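Local coordinates for protein Poly(A) RNA polymerase GLD2 (Rattus norvegicus, PDB 6LBK) that probably adds successive AMP units to the 3' ends of selected cytoplasmic mRNAs, forming poly(A) tails, and single nucleotides to the ends of certain microRNAs, at residues L189-A194 / H267-V272; K292-E297 / D352-S357; D109-L114 / E173-V178; E197-P202 / S281-L286. The protein carries 1 engineered substitution. All blocks are in the same frame, centred on the assembly; numbering follows the deposited sequence.

Contact 1: residues L189-A194 / H267-V272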
loop_
_atom_site.group_PDB
_atom_site.type_symbol
_atom_site.label_atom_id
_atom_site.label_comp_id
_atom_site.label_asym_id
_atom_site.label_seq_id
_atom_site.Cartn_x
_atom_site.Cartn_y
_atom_site.Cartn_z
ATOM N N LEU A 189 3.144 8.496 -6.320
ATOM C CA LEU A 189 2.373 9.361 -5.436
ATOM C C LEU A 189 2.663 9.002 -3.994
ATOM O O LEU A 189 3.195 9.815 -3.232
ATOM C CB LEU A 189 0.886 9.218 -5.741
ATOM C CG LEU A 189 -0.100 9.897 -4.822
ATOM C CD1 LEU A 189 0.104 11.380 -4.950
ATOM C CD2 LEU A 189 -1.447 9.486 -5.302
ATOM N N LEU A 190 2.439 7.728 -3.659
ATOM C CA LEU A 190 2.609 7.224 -2.303
ATOM C C LEU A 190 4.041 7.384 -1.835
ATOM O O LEU A 190 4.291 7.809 -0.694
ATOM C CB LEU A 190 2.212 5.748 -2.254
ATOM C CG LEU A 190 0.814 5.417 -1.719
ATOM C CD1 LEU A 190 -0.301 6.130 -2.481
ATOM C CD2 LEU A 190 0.622 3.896 -1.673
ATOM N N ARG A 191 4.993 7.109 -2.725
ATOM C CA ARG A 191 6.398 7.279 -2.377
ATOM C C ARG A 191 6.690 8.722 -1.983
ATOM O O ARG A 191 7.427 8.970 -1.022
ATOM C CB ARG A 191 7.296 6.836 -3.545
ATOM C CG ARG A 191 8.767 7.123 -3.320
ATOM C CD ARG A 191 9.675 6.373 -4.250
ATOM N NE ARG A 191 11.079 6.660 -3.957
ATOM C CZ ARG A 191 11.874 5.911 -3.190
ATOM N NH1 ARG A 191 13.131 6.290 -2.985
ATOM N NH2 ARG A 191 11.420 4.790 -2.630
ATOM N N THR A 192 6.076 9.686 -2.679
ATOM C CA THR A 192 6.321 11.092 -2.367
ATOM C C THR A 192 5.743 11.459 -1.007
ATOM O O THR A 192 6.331 12.263 -0.279
ATOM C CB THR A 192 5.741 11.985 -3.474
ATOM O OG1 THR A 192 6.271 11.566 -4.735
ATOM C CG2 THR A 192 6.129 13.439 -3.250
ATOM N N TYR A 193 4.615 10.849 -0.645
ATOM C CA TYR A 193 4.106 10.983 0.707
ATOM C C TYR A 193 5.018 10.279 1.702
ATOM O O TYR A 193 5.250 10.789 2.808
ATOM C CB TYR A 193 2.719 10.375 0.785
ATOM C CG TYR A 193 1.593 11.198 0.237
ATOM C CD1 TYR A 193 1.218 12.387 0.839
ATOM C CD2 TYR A 193 0.850 10.742 -0.845
ATOM C CE1 TYR A 193 0.156 13.105 0.365
ATOM C CE2 TYR A 193 -0.212 11.459 -1.323
ATOM C CZ TYR A 193 -0.555 12.633 -0.715
ATOM O OH TYR A 193 -1.615 13.344 -1.203
ATOM N N ALA A 194 5.535 9.096 1.321
ATOM C CA ALA A 194 6.307 8.274 2.253
ATOM C C ALA A 194 7.537 9.013 2.764
ATOM O O ALA A 194 8.020 8.740 3.865
ATOM C CB ALA A 194 6.698 6.952 1.586
ATOM N N HIS A 267 10.237 10.583 -11.405
ATOM C CA HIS A 267 10.859 11.875 -11.148
ATOM C C HIS A 267 10.080 12.697 -10.136
ATOM O O HIS A 267 10.648 13.635 -9.564
ATOM C CB HIS A 267 11.012 12.683 -12.435
ATOM C CG HIS A 267 12.119 12.207 -13.326
ATOM N ND1 HIS A 267 12.927 11.136 -13.008
ATOM C CD2 HIS A 267 12.559 12.666 -14.521
ATOM C CE1 HIS A 267 13.811 10.949 -13.972
ATOM N NE2 HIS A 267 13.609 11.864 -14.902
ATOM N N ALA A 268 8.790 12.395 -9.929
ATOM C CA ALA A 268 7.967 13.241 -9.063
ATOM C C ALA A 268 8.528 13.389 -7.652
ATOM O O ALA A 268 8.594 14.529 -7.159
ATOM C CB ALA A 268 6.529 12.716 -9.040
ATOM N N PRO A 269 8.945 12.322 -6.952
ATOM C CA PRO A 269 9.512 12.517 -5.605
ATOM C C PRO A 269 10.798 13.329 -5.583
ATOM O O PRO A 269 11.130 13.890 -4.532
ATOM C CB PRO A 269 9.735 11.084 -5.094
ATOM C CG PRO A 269 9.730 10.235 -6.301
ATOM C CD PRO A 269 8.779 10.889 -7.252
ATOM N N CYS A 270 11.540 13.404 -6.696
ATOM C CA CYS A 270 12.720 14.265 -6.736
ATOM C C CYS A 270 12.346 15.738 -6.822
ATOM O O CYS A 270 13.145 16.594 -6.430
ATOM C CB CYS A 270 13.620 13.924 -7.933
ATOM S SG CYS A 270 14.344 12.264 -7.998
ATOM N N ASN A 271 11.146 16.050 -7.308
ATOM C CA ASN A 271 10.715 17.428 -7.492
ATOM C C ASN A 271 10.055 18.013 -6.246
ATOM O O ASN A 271 10.289 19.180 -5.919
ATOM C CB ASN A 271 9.729 17.510 -8.665
ATOM C CG ASN A 271 10.292 16.933 -9.963
ATOM O OD1 ASN A 271 9.624 16.148 -10.641
ATOM N ND2 ASN A 271 11.514 17.326 -10.316
ATOM N N VAL A 272 9.246 17.228 -5.542
ATOM C CA VAL A 272 8.376 17.765 -4.490
ATOM C C VAL A 272 9.189 17.985 -3.214
ATOM O O VAL A 272 9.884 17.061 -2.764
ATOM C CB VAL A 272 7.201 16.824 -4.244
ATOM C CG1 VAL A 272 6.409 17.252 -3.013
ATOM C CG2 VAL A 272 6.309 16.762 -5.477
#

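Contact 2: residues K292-E297 / D352-S357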
loop_
_atom_site.group_PDB
_atom_site.type_symbol
_atom_site.label_atom_id
_atom_site.label_comp_id
_atom_site.label_asym_id
_atom_site.label_seq_id
_atom_site.Cartn_x
_atom_site.Cartn_y
_atom_site.Cartn_z
ATOM N N LYS A 292 -8.298 5.529 17.322
ATOM C CA LYS A 292 -9.521 6.175 17.810
ATOM C C LYS A 292 -10.357 6.744 16.666
ATOM O O LYS A 292 -11.587 6.608 16.657
ATOM C CB LYS A 292 -9.184 7.288 18.809
ATOM C CG LYS A 292 -10.409 7.995 19.420
ATOM C CD LYS A 292 -10.032 9.177 20.317
ATOM C CE LYS A 292 -11.280 9.897 20.729
ATOM N NZ LYS A 292 -11.146 10.590 22.075
ATOM N N TYR A 293 -9.705 7.357 15.674
ATOM C CA TYR A 293 -10.433 8.080 14.640
ATOM C C TYR A 293 -11.358 7.158 13.883
ATOM O O TYR A 293 -12.529 7.480 13.655
ATOM C CB TYR A 293 -9.445 8.767 13.710
ATOM C CG TYR A 293 -10.083 9.488 12.540
ATOM C CD1 TYR A 293 -10.783 10.676 12.716
ATOM C CD2 TYR A 293 -9.937 8.985 11.234
ATOM C CE1 TYR A 293 -11.346 11.327 11.639
ATOM C CE2 TYR A 293 -10.500 9.633 10.149
ATOM C CZ TYR A 293 -11.203 10.794 10.340
ATOM O OH TYR A 293 -11.754 11.418 9.231
ATOM N N TYR A 294 -10.842 6.015 13.455
ATOM C CA TYR A 294 -11.646 5.073 12.709
ATOM C C TYR A 294 -12.518 4.216 13.619
ATOM O O TYR A 294 -13.557 3.730 13.170
ATOM C CB TYR A 294 -10.723 4.229 11.821
ATOM C CG TYR A 294 -10.158 4.984 10.618
ATOM C CD1 TYR A 294 -10.988 5.477 9.624
ATOM C CD2 TYR A 294 -8.781 5.167 10.462
ATOM C CE1 TYR A 294 -10.473 6.151 8.513
ATOM C CE2 TYR A 294 -8.259 5.842 9.350
ATOM C CZ TYR A 294 -9.109 6.318 8.382
ATOM O OH TYR A 294 -8.595 7.004 7.313
ATOM N N ALA A 295 -12.140 4.035 14.894
ATOM C CA ALA A 295 -12.993 3.306 15.831
ATOM C C ALA A 295 -14.231 4.096 16.234
ATOM O O ALA A 295 -15.258 3.495 16.565
ATOM C CB ALA A 295 -12.200 2.922 17.078
ATOM N N THR A 296 -14.156 5.414 16.255
ATOM C CA THR A 296 -15.231 6.185 16.876
ATOM C C THR A 296 -15.812 7.292 16.009
ATOM O O THR A 296 -17.004 7.565 16.116
ATOM C CB THR A 296 -14.721 6.811 18.185
ATOM O OG1 THR A 296 -13.847 7.910 17.894
ATOM C CG2 THR A 296 -14.005 5.775 19.044
ATOM N N GLU A 297 -14.999 7.981 15.206
ATOM C CA GLU A 297 -15.455 9.214 14.568
ATOM C C GLU A 297 -15.844 9.084 13.101
ATOM O O GLU A 297 -16.689 9.858 12.638
ATOM C CB GLU A 297 -14.396 10.311 14.693
ATOM C CG GLU A 297 -14.862 11.460 15.571
ATOM C CD GLU A 297 -13.804 12.521 15.773
ATOM O OE1 GLU A 297 -12.793 12.503 15.022
ATOM O OE2 GLU A 297 -13.996 13.377 16.679
ATOM N N ASP A 352 -14.823 -3.840 15.120
ATOM C CA ASP A 352 -14.553 -4.338 16.459
ATOM C C ASP A 352 -13.071 -4.283 16.767
ATOM O O ASP A 352 -12.684 -3.939 17.891
ATOM C CB ASP A 352 -15.058 -5.777 16.594
ATOM C CG ASP A 352 -16.552 -5.910 16.328
ATOM O OD1 ASP A 352 -17.277 -4.902 16.470
ATOM O OD2 ASP A 352 -17.006 -7.024 15.970
ATOM N N GLN A 353 -12.220 -4.605 15.776
ATOM C CA GLN A 353 -10.787 -4.606 16.035
ATOM C C GLN A 353 -10.258 -3.190 16.232
ATOM O O GLN A 353 -9.357 -2.971 17.055
ATOM C CB GLN A 353 -10.032 -5.314 14.917
ATOM C CG GLN A 353 -8.560 -5.578 15.246
ATOM C CD GLN A 353 -8.397 -6.498 16.446
ATOM O OE1 GLN A 353 -7.947 -6.078 17.520
ATOM N NE2 GLN A 353 -8.757 -7.767 16.263
ATOM N N PHE A 354 -10.778 -2.215 15.477
ATOM C CA PHE A 354 -10.347 -0.837 15.723
ATOM C C PHE A 354 -10.716 -0.408 17.136
ATOM O O PHE A 354 -9.872 0.096 17.888
ATOM C CB PHE A 354 -10.946 0.128 14.693
ATOM C CG PHE A 354 -10.122 0.271 13.430
ATOM C CD1 PHE A 354 -9.087 1.176 13.373
ATOM C CD2 PHE A 354 -10.405 -0.483 12.305
ATOM C CE1 PHE A 354 -8.313 1.314 12.232
ATOM C CE2 PHE A 354 -9.645 -0.334 11.139
ATOM C CZ PHE A 354 -8.596 0.567 11.099
ATOM N N LEU A 355 -11.965 -0.652 17.525
ATOM C CA LEU A 355 -12.415 -0.253 18.853
ATOM C C LEU A 355 -11.556 -0.892 19.939
ATOM O O LEU A 355 -10.994 -0.198 20.800
ATOM C CB LEU A 355 -13.876 -0.643 19.031
ATOM C CG LEU A 355 -14.412 -0.029 20.307
ATOM C CD1 LEU A 355 -14.333 1.495 20.226
ATOM C CD2 LEU A 355 -15.805 -0.506 20.505
ATOM N N LYS A 356 -11.427 -2.221 19.887
ATOM C CA LYS A 356 -10.680 -2.975 20.887
ATOM C C LYS A 356 -9.219 -2.535 20.966
ATOM O O LYS A 356 -8.674 -2.367 22.068
ATOM C CB LYS A 356 -10.768 -4.467 20.561
ATOM C CG LYS A 356 -9.716 -5.305 21.265
ATOM C CD LYS A 356 -9.873 -6.793 20.997
ATOM C CE LYS A 356 -8.544 -7.531 21.203
ATOM N NZ LYS A 356 -7.568 -7.305 20.092
ATOM N N SER A 357 -8.544 -2.393 19.814
ATOM C CA SER A 357 -7.140 -2.011 19.857
ATOM C C SER A 357 -6.977 -0.600 20.400
ATOM O O SER A 357 -6.053 -0.346 21.188
ATOM C CB SER A 357 -6.485 -2.159 18.474
ATOM O OG SER A 357 -6.449 -3.523 18.093
#

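Contact 3: residues D109-L114 / E173-V178. Engineered in segment 173-178: Ala175 (natural residue Asp).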
loop_
_atom_site.group_PDB
_atom_site.type_symbol
_atom_site.label_atom_id
_atom_site.label_comp_id
_atom_site.label_asym_id
_atom_site.label_seq_id
_atom_site.Cartn_x
_atom_site.Cartn_y
_atom_site.Cartn_z
ATOM N N ASP A 109 6.200 -8.537 -0.318
ATOM C CA ASP A 109 6.387 -9.227 -1.578
ATOM C C ASP A 109 6.612 -8.206 -2.678
ATOM O O ASP A 109 6.491 -6.996 -2.476
ATOM C CB ASP A 109 5.184 -10.115 -1.893
ATOM C CG ASP A 109 5.061 -11.287 -0.933
ATOM O OD1 ASP A 109 6.076 -11.619 -0.279
ATOM O OD2 ASP A 109 3.956 -11.880 -0.819
ATOM N N GLY A 110 6.935 -8.699 -3.865
ATOM C CA GLY A 110 7.214 -7.838 -4.999
ATOM C C GLY A 110 5.976 -7.790 -5.873
ATOM O O GLY A 110 5.274 -8.783 -6.013
ATOM N N ASP A 111 5.702 -6.606 -6.416
ATOM C CA ASP A 111 4.629 -6.380 -7.373
ATOM C C ASP A 111 5.263 -5.866 -8.657
ATOM O O ASP A 111 6.063 -4.924 -8.631
ATOM C CB ASP A 111 3.608 -5.363 -6.846
ATOM C CG ASP A 111 2.750 -5.909 -5.698
ATOM O OD1 ASP A 111 1.796 -6.694 -5.965
ATOM O OD2 ASP A 111 3.028 -5.540 -4.521
ATOM N N LEU A 112 4.900 -6.487 -9.775
ATOM C CA LEU A 112 5.437 -6.179 -11.079
ATOM C C LEU A 112 4.280 -5.847 -12.006
ATOM O O LEU A 112 3.218 -6.487 -11.971
ATOM C CB LEU A 112 6.266 -7.365 -11.649
ATOM C CG LEU A 112 7.381 -7.853 -10.735
ATOM C CD1 LEU A 112 7.848 -9.266 -11.096
ATOM C CD2 LEU A 112 8.537 -6.895 -10.814
ATOM N N CYS A 113 4.513 -4.876 -12.864
ATOM C CA CYS A 113 3.516 -4.434 -13.810
ATOM C C CYS A 113 4.149 -4.514 -15.195
ATOM O O CYS A 113 5.133 -3.810 -15.474
ATOM C CB CYS A 113 3.076 -3.030 -13.470
ATOM S SG CYS A 113 1.994 -2.452 -14.674
ATOM N N LEU A 114 3.586 -5.366 -16.040
ATOM C CA LEU A 114 4.115 -5.563 -17.405
ATOM C C LEU A 114 3.394 -4.611 -18.343
ATOM O O LEU A 114 2.197 -4.650 -18.390
ATOM C CB LEU A 114 3.904 -7.023 -17.789
ATOM C CG LEU A 114 4.392 -7.428 -19.169
ATOM C CD1 LEU A 114 5.879 -7.209 -19.302
ATOM C CD2 LEU A 114 4.052 -8.871 -19.442
ATOM N N GLU A 173 8.555 -13.792 -2.910
ATOM C CA GLU A 173 7.280 -13.933 -3.596
ATOM C C GLU A 173 6.939 -12.675 -4.384
ATOM O O GLU A 173 7.140 -11.554 -3.915
ATOM C CB GLU A 173 6.180 -14.226 -2.579
ATOM C CG GLU A 173 4.865 -14.685 -3.177
ATOM C CD GLU A 173 4.839 -16.188 -3.439
ATOM O OE1 GLU A 173 3.926 -16.647 -4.167
ATOM O OE2 GLU A 173 5.727 -16.909 -2.915
ATOM N N PHE A 174 6.426 -12.873 -5.593
ATOM C CA PHE A 174 6.114 -11.813 -6.532
ATOM C C PHE A 174 4.710 -12.002 -7.074
ATOM O O PHE A 174 4.199 -13.126 -7.174
ATOM C CB PHE A 174 7.081 -11.786 -7.748
ATOM C CG PHE A 174 8.401 -11.138 -7.471
ATOM C CD1 PHE A 174 8.505 -9.755 -7.424
ATOM C CD2 PHE A 174 9.527 -11.901 -7.284
ATOM C CE1 PHE A 174 9.727 -9.146 -7.180
ATOM C CE2 PHE A 174 10.746 -11.307 -7.039
ATOM C CZ PHE A 174 10.847 -9.917 -6.982
ATOM N N ALA A 175 4.122 -10.883 -7.471
ATOM C CA ALA A 175 2.833 -10.819 -8.139
ATOM C C ALA A 175 2.991 -9.938 -9.369
ATOM O O ALA A 175 3.327 -8.760 -9.245
ATOM C CB ALA A 175 1.774 -10.250 -7.191
ATOM N N LEU A 176 2.752 -10.501 -10.542
ATOM C CA LEU A 176 2.901 -9.798 -11.804
ATOM C C LEU A 176 1.531 -9.630 -12.435
ATOM O O LEU A 176 0.767 -10.595 -12.520
ATOM C CB LEU A 176 3.849 -10.569 -12.736
ATOM C CG LEU A 176 4.177 -9.931 -14.085
ATOM C CD1 LEU A 176 5.577 -10.328 -14.490
ATOM C CD2 LEU A 176 3.192 -10.366 -15.155
ATOM N N ASN A 177 1.215 -8.411 -12.862
ATOM C CA ASN A 177 -0.000 -8.164 -13.625
ATOM C C ASN A 177 0.386 -7.565 -14.963
ATOM O O ASN A 177 1.538 -7.191 -15.186
ATOM C CB ASN A 177 -0.981 -7.253 -12.869
ATOM C CG ASN A 177 -0.501 -5.829 -12.771
ATOM O OD1 ASN A 177 -0.445 -5.104 -13.766
ATOM N ND2 ASN A 177 -0.153 -5.408 -11.551
ATOM N N VAL A 178 -0.589 -7.459 -15.861
ATOM C CA VAL A 178 -0.340 -6.931 -17.196
ATOM C C VAL A 178 -1.119 -5.647 -17.393
ATOM O O VAL A 178 -2.355 -5.651 -17.346
ATOM C CB VAL A 178 -0.698 -7.931 -18.299
ATOM C CG1 VAL A 178 -0.356 -7.313 -19.618
ATOM C CG2 VAL A 178 0.066 -9.185 -18.097
#

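Contact 4: residues E197-P202 / S281-L286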
loop_
_atom_site.group_PDB
_atom_site.type_symbol
_atom_site.label_atom_id
_atom_site.label_comp_id
_atom_site.label_asym_id
_atom_site.label_seq_id
_atom_site.Cartn_x
_atom_site.Cartn_y
_atom_site.Cartn_z
ATOM N N GLU A 197 7.380 13.350 5.155
ATOM C CA GLU A 197 7.567 13.571 6.580
ATOM C C GLU A 197 7.989 12.282 7.271
ATOM O O GLU A 197 7.496 11.201 6.936
ATOM C CB GLU A 197 6.294 14.104 7.194
ATOM C CG GLU A 197 6.391 14.254 8.636
ATOM C CD GLU A 197 5.200 14.949 9.106
ATOM O OE1 GLU A 197 4.542 15.539 8.223
ATOM O OE2 GLU A 197 4.898 14.886 10.313
ATOM N N ASN A 198 8.867 12.416 8.276
ATOM C CA ASN A 198 9.563 11.278 8.871
ATOM C C ASN A 198 8.665 10.345 9.671
ATOM O O ASN A 198 9.106 9.232 9.979
ATOM C CB ASN A 198 10.715 11.754 9.761
ATOM C CG ASN A 198 10.334 12.933 10.654
ATOM O OD1 ASN A 198 9.206 13.023 11.138
ATOM N ND2 ASN A 198 11.298 13.815 10.913
ATOM N N ARG A 199 7.442 10.759 10.023
ATOM C CA ARG A 199 6.530 9.916 10.787
ATOM C C ARG A 199 5.636 9.059 9.915
ATOM O O ARG A 199 5.053 8.090 10.419
ATOM C CB ARG A 199 5.651 10.769 11.719
ATOM C CG ARG A 199 6.390 11.365 12.896
ATOM C CD ARG A 199 5.547 12.369 13.649
ATOM N NE ARG A 199 5.463 13.613 12.893
ATOM C CZ ARG A 199 4.792 14.698 13.272
ATOM N NH1 ARG A 199 4.127 14.717 14.423
ATOM N NH2 ARG A 199 4.785 15.772 12.493
ATOM N N VAL A 200 5.483 9.400 8.636
ATOM C CA VAL A 200 4.529 8.672 7.799
ATOM C C VAL A 200 4.937 7.211 7.670
ATOM O O VAL A 200 4.099 6.309 7.778
ATOM C CB VAL A 200 4.384 9.342 6.426
ATOM C CG1 VAL A 200 3.488 8.500 5.557
ATOM C CG2 VAL A 200 3.815 10.771 6.572
ATOM N N ARG A 201 6.233 6.941 7.457
ATOM C CA ARG A 201 6.647 5.556 7.225
ATOM C C ARG A 201 6.606 4.704 8.489
ATOM O O ARG A 201 6.079 3.576 8.422
ATOM C CB ARG A 201 8.023 5.517 6.550
ATOM C CG ARG A 201 7.934 5.790 5.027
ATOM C CD ARG A 201 9.321 5.957 4.361
ATOM N NE ARG A 201 10.011 4.674 4.211
ATOM C CZ ARG A 201 11.168 4.363 4.786
ATOM N NH1 ARG A 201 11.802 5.246 5.546
ATOM N NH2 ARG A 201 11.699 3.165 4.603
ATOM N N PRO A 202 7.121 5.148 9.658
ATOM C CA PRO A 202 6.955 4.324 10.875
ATOM C C PRO A 202 5.506 4.041 11.226
ATOM O O PRO A 202 5.158 2.913 11.621
ATOM C CB PRO A 202 7.643 5.163 11.967
ATOM C CG PRO A 202 8.643 5.988 11.229
ATOM C CD PRO A 202 7.983 6.319 9.915
ATOM N N SER A 281 2.392 15.989 17.490
ATOM C CA SER A 281 2.052 14.674 18.034
ATOM C C SER A 281 3.164 13.669 17.748
ATOM O O SER A 281 3.599 13.523 16.601
ATOM C CB SER A 281 0.742 14.155 17.420
ATOM O OG SER A 281 -0.317 15.096 17.464
ATOM N N SER A 282 3.613 12.957 18.784
ATOM C CA SER A 282 4.610 11.903 18.607
ATOM C C SER A 282 3.979 10.660 17.978
ATOM O O SER A 282 2.772 10.606 17.726
ATOM C CB SER A 282 5.301 11.585 19.924
ATOM O OG SER A 282 4.383 11.080 20.847
ATOM N N LEU A 283 4.824 9.655 17.693
ATOM C CA LEU A 283 4.366 8.445 16.999
ATOM C C LEU A 283 3.315 7.683 17.804
ATOM O O LEU A 283 2.365 7.131 17.231
ATOM C CB LEU A 283 5.543 7.510 16.702
ATOM C CG LEU A 283 6.475 7.836 15.518
ATOM C CD1 LEU A 283 7.568 6.755 15.444
ATOM C CD2 LEU A 283 5.745 8.014 14.191
ATOM N N GLY A 284 3.479 7.614 19.131
ATOM C CA GLY A 284 2.507 6.905 19.957
ATOM C C GLY A 284 1.196 7.657 20.088
ATOM O O GLY A 284 0.118 7.053 20.026
ATOM N N ASP A 285 1.269 8.992 20.217
ATOM C CA ASP A 285 0.075 9.837 20.152
ATOM C C ASP A 285 -0.669 9.638 18.837
ATOM O O ASP A 285 -1.898 9.495 18.823
ATOM C CB ASP A 285 0.448 11.318 20.334
ATOM C CG ASP A 285 0.816 11.686 21.797
ATOM O OD1 ASP A 285 0.398 10.972 22.742
ATOM O OD2 ASP A 285 1.526 12.709 21.995
ATOM N N LEU A 286 0.067 9.572 17.724
ATOM C CA LEU A 286 -0.575 9.435 16.415
ATOM C C LEU A 286 -1.144 8.042 16.192
ATOM O O LEU A 286 -2.211 7.904 15.597
ATOM C CB LEU A 286 0.410 9.795 15.313
ATOM C CG LEU A 286 0.711 11.285 15.270
ATOM C CD1 LEU A 286 2.015 11.501 14.505
ATOM C CD2 LEU A 286 -0.460 12.024 14.627
#

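Contact 1: residues L189-A194 / H267-V272
Thr192 crosses Pro269 and Val272 at about a right angle to each, with one branch of its side chain set against each. The hydroxyl, lying beside its own backbone N with chi1 -54°, is laid over the proline: OG1 is 3.5 Å from Pro269 CA and equally close to CB, with CD of the ring also near. The polar need of OG1 is met by a hydrogen bond to the backbone O of Phe188, one turn back in the same helix. The methyl branch meets the valine, with Thr192 CG2 3.7 Å from Val272 CB. A looser touch lies at the edge of the Arg191 guanidinium, near whose plane Pro269 CG sits, 4.4 Å from Arg191 CD. The CA atoms of Thr192 and Pro269 stand 4.8 Å apart. In 267-272 the carbonyl of Ala268 accepts from both Asn271 N and Val272 N, closing a tight turn, and Phe256 covers Thr192 and Val272 from helix 253-256. The arrangement is that of a single, loosely hydrogen-bonded helical turn laid through its proline and valine against the last turns of helix 182-194, which follows the palm sheet.

Contact 2: residues K292-E297 / D352-S357
With chi1 at -73°, Tyr294 has its CG anti to the carbonyl carbon, which swings the outer end of the ring away from helix 344-363 and leaves CB over Phe354; in Leu355, by contrast, CG is anti to the backbone N, and the branch reaches back to Ala295. Tyr294 CB lies over one face of the Phe354 ring, toward its rim, a CH-pi contact of 4.1 Å from CB to the ring centroid. The two rings form an offset edge-to-face pair, the edge of Tyr294 toward the face of Phe354, with planes 60° apart and centroids at 5.9 Å. The Tyr294 hydroxyl bonds to Met232 O of helix 226-239, which would limit the swing of the ring. The contact joins helix 283-297, in the PAP-associated domain, to helix 344-363 near the C-terminus; the axes of 292-297 and 352-357 cross at -116°, 8.0 Å apart at closest. A small residue at the crossing is consistent with this approach: Ala295 CB is 3.6 Å from Leu355 N and 3.9 Å from Phe354 CB, and Leu355 CD1 lies 4.1 Å from the same methyl. Near its end, helix 283-297 widens into a pi-type turn, and Thr296 OG1 bonds to Lys292 O at 2.9 Å, above the carbonyl plane, sharing that oxygen with Thr296 N. Trp210 also meets Phe354 edge-to-face.

Contact 3: residues D109-L114 / E173-V178
The Phe174 ring leans obliquely on Gly110, its CD1 only 3.3 Å from Gly110 CA, and also meets Phe165 of strand 162-167, with the two ring planes about 25° apart. A CB on residue 110 would collide with the ring, so the fit rests on glycine there. On the same side of the sheet Leu112 crosses Phe174, with Leu112 CD1 and Phe174 CD1 3.8 Å apart. Replacing Phe174 by alanine is likely to leave Leu112 CD1 and Gly110 CA without their cover and open a gap beneath helix 67-85, whose Lys73 and Cys76 touch the ring. The side chains of Asp109 and Glu173 run side by side in the same direction, their carboxylate planes 49° apart, and Asp109 OD1 comes to 3.5 Å of Glu173 CB. The two strands run parallel at the heart of the palm sheet of the nucleotidyltransferase domain, and five backbone bonds join them; the pair Gly110 N to Glu173 O is 2.9 Å long and nearly straight at 171°. Asp109 and Asp111 match the magnesium-binding aspartates of relatives. Across from Asp111, whose OD1 lies 3.8 Å from Ala175 CB, Ala175 is engineered; the natural aspartate here would probably supply the third catalytic carboxylate, as in related nucleotidyltransferases. Asn177 OD1 lies near Cys113 SG and accepts from Asn180 N.

Contact 4: residues E197-P202 / S281-L286
Arg199 and Leu283 are the nearest residues of the two backbones, with CA atoms 6.7 Å apart, wide enough for side chains to fill the interval. One segment is a loop that turns into helix 200-213; the other leads into helix 283-297, with Ser282 in the N-cap position, and in its first turn Leu286 N bonds to Ser282 O. Across the gap the Arg199 chain leans obliquely over Leu283 before bending at chi3 (-75°) toward Ser281. Its aliphatic part is used: CG of Arg199 is 3.6 Å from Leu283 CD2, while CD lies 3.7 Å from Leu286 CD1, the side chains of Arg199 and Leu286 crossing at about a right angle. Leu283 CD1 reaches the other way, to Pro202 CB at 3.8 Å. The guanidinium offers NH1 to Ser281 O, which is 4° out of its plane, the bond bent to 136°; the modelled 2.5 Å is shorter than usual and its exact length doubtful. NH2 pairs in a salt bridge with Glu197 OE2, also modelled too short to trust in detail, and donates to Asn279 O. With a methionine in place of Arg199, the Glu197 carboxylate would probably lose its charged mate and Ser281 O its NH1 donor. The arginine is thus both apolar spacer and polar tie: its charge is probably offset by Glu197, while its N-H groups reach the carbonyls of Ser281 and Asn279.

How the contacts relate
Along the chain contact 3 closes first, inside the palm sheet; contacts 1 and 4 then interlace, and contact 2 comes last. Contacts 1 and 4 touch, Ala194 O lying 3.1 Å from Arg201 CD, though their centres are 18 Å apart; helices 182-194 and 200-213 follow each other, as do helices 268-271 and 283-297. Contacts 4 and 2 share helix 283-297, with centres 18 Å apart. Contact 3 has its centre about 21 Å from that of contact 1 and 33 Å from that of contact 2, on the opposite side of the chain's centre from contact 2. The sheet carrying the probable metal-binding aspartates is thus followed by helical packing extending to helix 344-363.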